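Putative hydrolase YdeN (Bacillus subtilis, PDB 1UXO) probably hydrolyses ester-type substrates as a serine hydrolase of the alpha/beta-hydrolase fold, though its natural substrate is not established. Local coordinates at residues Gln6-His11 and Thr67-His72. The protein carries 2 engineered substitutions. Residues are numbered along the deposited sequence; the frame is centred on the assembly and turned at random.
Sequences QVYIIH and TYLVAH
Strands 6-10 and 67-72 run side by side in parallel, their axes 4.7 Å apart and 15° off exact alignment. Q6 pairs with T67, V7 with Y68, and so on to I10 with A71. Five backbone hydrogen bonds alternate between them: Y68 N to Q6 O, Y8 N to Y68 O, V70 N to Y8 O (2.9 Å and nearly straight at 175°), I10 N to V70 O and H72 N to I10 O. V7 and I9 turn their backbone groups to strand 35-39 instead.

On one face, I9 packs on helix 22-31, while V7, Y68 and V70 touch helix 177-188. V7 CG1, anti to the backbone N (chi1 174°), meets V70 CG2 at 4.1 Å. The Y68 ring turns its edge to Q6 O, with CD2 at 3.9 Å.

The other face carries Q6, Y8, I10, T67, L69 and A71, with helix 75-84 over I10, L69 and A71. L69 CD2 touches Y8 CB at 3.9 Å and also nears the ring edge, while T67 CG2 comes obliquely to Y8 CD2 at 4.0 Å. The end of Q6 leads away from strand 67-72: its NE2 sits 3.6 Å above one face of the Y8 ring, offset toward the rim, and is hydrogen-bonded to D37. Y8 OH is hydrogen-bonded to T62 OG1, and H72 NE2 to H166 O.

Both strands are interior to the parallel sheet, 6-10 beside 35-39 and 67-72 beside 92-98. With the facing amides and carbonyls satisfied in this buried pair, its register fixes the end of 67-72, next to S73, the predicted nucleophile.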
ATOM      1  N   GLN A   6       1.426   1.949 -15.069  1.00 13.40           N
ATOM      2  CA  GLN A   6       0.769   2.923 -14.262  1.00 12.31           C
ATOM      3  C   GLN A   6       0.991   2.525 -12.821  1.00 11.13           C
ATOM      4  O   GLN A   6       0.787   1.374 -12.452  1.00  9.54           O
ATOM      5  CB  GLN A   6      -0.748   2.932 -14.562  1.00 13.25           C
ATOM      6  CG  GLN A   6      -1.563   3.767 -13.575  1.00 17.30           C
ATOM      7  CD  GLN A   6      -1.350   5.249 -13.761  1.00 20.75           C
ATOM      8  OE1 GLN A   6      -1.352   5.707 -14.885  1.00 22.46           O
ATOM      9  NE2 GLN A   6      -1.126   5.987 -12.677  1.00 21.95           N
ATOM     10  N   VAL A   7       1.386   3.476 -11.988  1.00  9.53           N
ATOM     11  CA  VAL A   7       1.597   3.173 -10.579  1.00 10.22           C
ATOM     12  C   VAL A   7       0.650   4.084  -9.837  1.00  9.66           C
ATOM     13  O   VAL A   7       0.620   5.297 -10.125  1.00 10.93           O
ATOM     14  CB  VAL A   7       3.009   3.521 -10.158  1.00  9.73           C
ATOM     15  CG1 VAL A   7       3.168   3.332  -8.670  1.00 10.01           C
ATOM     16  CG2 VAL A   7       3.987   2.700 -10.963  1.00 10.44           C
ATOM     17  N   TYR A   8      -0.129   3.538  -8.926  1.00  8.33           N
ATOM     18  CA  TYR A   8      -0.969   4.348  -8.038  1.00  8.61           C
ATOM     19  C   TYR A   8      -0.383   4.311  -6.635  1.00  8.36           C
ATOM     20  O   TYR A   8       0.059   3.247  -6.173  1.00 10.25           O
ATOM     21  CB  TYR A   8      -2.414   3.864  -8.021  1.00  8.16           C
ATOM     22  CG  TYR A   8      -3.210   4.178  -9.263  1.00 10.56           C
ATOM     23  CD1 TYR A   8      -3.481   5.489  -9.645  1.00 11.96           C
ATOM     24  CD2 TYR A   8      -3.648   3.168 -10.098  1.00 11.87           C
ATOM     25  CE1 TYR A   8      -4.266   5.754 -10.795  1.00 11.17           C
ATOM     26  CE2 TYR A   8      -4.394   3.420 -11.201  1.00 12.30           C
ATOM     27  CZ  TYR A   8      -4.658   4.711 -11.577  1.00 12.02           C
ATOM     28  OH  TYR A   8      -5.410   4.940 -12.711  1.00 15.28           O
ATOM     29  N   ILE A   9      -0.394   5.444  -5.954  1.00  8.43           N
ATOM     30  CA  ILE A   9       0.167   5.549  -4.609  1.00  8.20           C
ATOM     31  C   ILE A   9      -0.947   5.973  -3.662  1.00  8.76           C
ATOM     32  O   ILE A   9      -1.626   6.996  -3.906  1.00  8.55           O
ATOM     33  CB  ILE A   9       1.326   6.535  -4.595  1.00  7.84           C
ATOM     34  CG1 ILE A   9       2.432   6.100  -5.526  1.00  8.89           C
ATOM     35  CG2 ILE A   9       1.900   6.771  -3.129  1.00  8.29           C
ATOM     36  CD1 ILE A   9       3.351   7.283  -5.921  1.00  9.36           C
ATOM     37  N   ILE A  10      -1.139   5.202  -2.592  1.00  8.19           N
ATOM     38  CA  ILE A  10      -2.277   5.407  -1.671  1.00  9.13           C
ATOM     39  C   ILE A  10      -1.787   5.571  -0.226  1.00  9.26           C
ATOM     40  O   ILE A  10      -1.115   4.698   0.348  1.00  9.75           O
ATOM     41  CB  ILE A  10      -3.292   4.217  -1.755  1.00  9.89           C
ATOM     42  CG1 ILE A  10      -3.728   3.941  -3.176  1.00 12.28           C
ATOM     43  CG2 ILE A  10      -4.510   4.500  -0.828  1.00 10.94           C
ATOM     44  CD1 ILE A  10      -2.934   2.953  -3.950  1.00 14.59           C
ATOM     45  N   HIS A  11      -2.184   6.682   0.379  1.00  9.78           N
ATOM     46  CA  HIS A  11      -1.742   7.085   1.707  1.00  9.31           C
ATOM     47  C   HIS A  11      -2.588   6.474   2.818  1.00 10.01           C
ATOM     48  O   HIS A  11      -3.509   5.733   2.573  1.00 10.83           O
ATOM     49  CB  HIS A  11      -1.783   8.625   1.820  1.00  9.42           C
ATOM     50  CG  HIS A  11      -3.177   9.181   1.774  1.00  9.78           C
ATOM     51  ND1 HIS A  11      -4.076   9.030   2.807  1.00 11.84           N
ATOM     52  CD2 HIS A  11      -3.829   9.867   0.798  1.00 11.46           C
ATOM     53  CE1 HIS A  11      -5.231   9.603   2.469  1.00 12.45           C
ATOM     54  NE2 HIS A  11      -5.098  10.139   1.263  1.00 11.14           N
ATOM     55  N   THR A  67      -0.400  -2.453 -14.097  1.00 11.26           N
ATOM     56  CA  THR A  67      -0.722  -1.524 -12.998  1.00 11.87           C
ATOM     57  C   THR A  67      -0.120  -2.011 -11.717  1.00 11.13           C
ATOM     58  O   THR A  67      -0.204  -3.217 -11.397  1.00  9.56           O
ATOM     59  CB  THR A  67      -2.221  -1.379 -12.873  1.00 12.27           C
ATOM     60  OG1 THR A  67      -2.764  -1.011 -14.150  1.00 14.34           O
ATOM     61  CG2 THR A  67      -2.651  -0.226 -11.920  1.00 13.89           C
ATOM     62  N   TYR A  68       0.393  -1.057 -10.922  1.00 10.43           N
ATOM     63  CA  TYR A  68       1.025  -1.362  -9.645  1.00 10.56           C
ATOM     64  C   TYR A  68       0.498  -0.453  -8.571  1.00  9.58           C
ATOM     65  O   TYR A  68       0.306   0.752  -8.795  1.00 10.85           O
ATOM     66  CB  TYR A  68       2.537  -1.177  -9.719  1.00 11.85           C
ATOM     67  CG  TYR A  68       3.189  -2.077 -10.732  1.00 12.09           C
ATOM     68  CD1 TYR A  68       3.825  -3.257 -10.354  1.00 11.85           C
ATOM     69  CD2 TYR A  68       3.148  -1.763 -12.071  1.00 13.09           C
ATOM     70  CE1 TYR A  68       4.385  -4.103 -11.315  1.00 14.18           C
ATOM     71  CE2 TYR A  68       3.699  -2.612 -13.031  1.00 15.02           C
ATOM     72  CZ  TYR A  68       4.313  -3.767 -12.639  1.00 14.97           C
ATOM     73  OH  TYR A  68       4.864  -4.573 -13.591  1.00 19.24           O
ATOM     74  N   LEU A  69       0.222  -1.014  -7.411  1.00  9.22           N
ATOM     75  CA  LEU A  69      -0.315  -0.250  -6.302  1.00  8.97           C
ATOM     76  C   LEU A  69       0.694  -0.232  -5.146  1.00  9.57           C
ATOM     77  O   LEU A  69       1.120  -1.292  -4.657  1.00 10.43           O
ATOM     78  CB  LEU A  69      -1.648  -0.868  -5.813  1.00 10.00           C
ATOM     79  CG  LEU A  69      -2.711  -1.263  -6.854  1.00  8.85           C
ATOM     80  CD1 LEU A  69      -3.916  -1.968  -6.224  1.00 13.00           C
ATOM     81  CD2 LEU A  69      -3.153   0.031  -7.589  1.00 11.90           C
ATOM     82  N   VAL A  70       1.037   0.959  -4.698  1.00  8.09           N
ATOM     83  CA  VAL A  70       1.925   1.175  -3.573  1.00  8.20           C
ATOM     84  C   VAL A  70       1.081   1.864  -2.511  1.00  8.15           C
ATOM     85  O   VAL A  70       0.536   2.932  -2.748  1.00  8.04           O
ATOM     86  CB  VAL A  70       3.110   2.070  -3.958  1.00  8.38           C
ATOM     87  CG1 VAL A  70       4.001   2.412  -2.713  1.00 10.53           C
ATOM     88  CG2 VAL A  70       3.900   1.402  -5.071  1.00 10.09           C
ATOM     89  N   ALA A  71       1.007   1.277  -1.342  1.00  7.98           N
ATOM     90  CA  ALA A  71       0.173   1.821  -0.273  1.00  7.47           C
ATOM     91  C   ALA A  71       0.963   1.970   0.999  1.00  8.33           C
ATOM     92  O   ALA A  71       1.930   1.219   1.212  1.00  7.47           O
ATOM     93  CB  ALA A  71      -1.011   0.891  -0.055  1.00  9.01           C
ATOM     94  N   HIS A  72       0.528   2.930   1.841  1.00  7.81           N
ATOM     95  CA  HIS A  72       1.122   3.159   3.112  1.00  8.90           C
ATOM     96  C   HIS A  72       0.092   3.040   4.233  1.00  8.06           C
ATOM     97  O   HIS A  72      -1.023   3.592   4.154  1.00  8.29           O
ATOM     98  CB  HIS A  72       1.787   4.548   3.172  1.00  8.38           C
ATOM     99  CG  HIS A  72       2.514   4.818   4.473  1.00 11.26           C
ATOM    100  ND1 HIS A  72       2.347   5.997   5.173  1.00 13.51           N
ATOM    101  CD2 HIS A  72       3.442   4.099   5.164  1.00 10.30           C
ATOM    102  CE1 HIS A  72       3.111   5.971   6.259  1.00 14.58           C
ATOM    103  NE2 HIS A  72       3.792   4.843   6.276  1.00 10.81           N
TER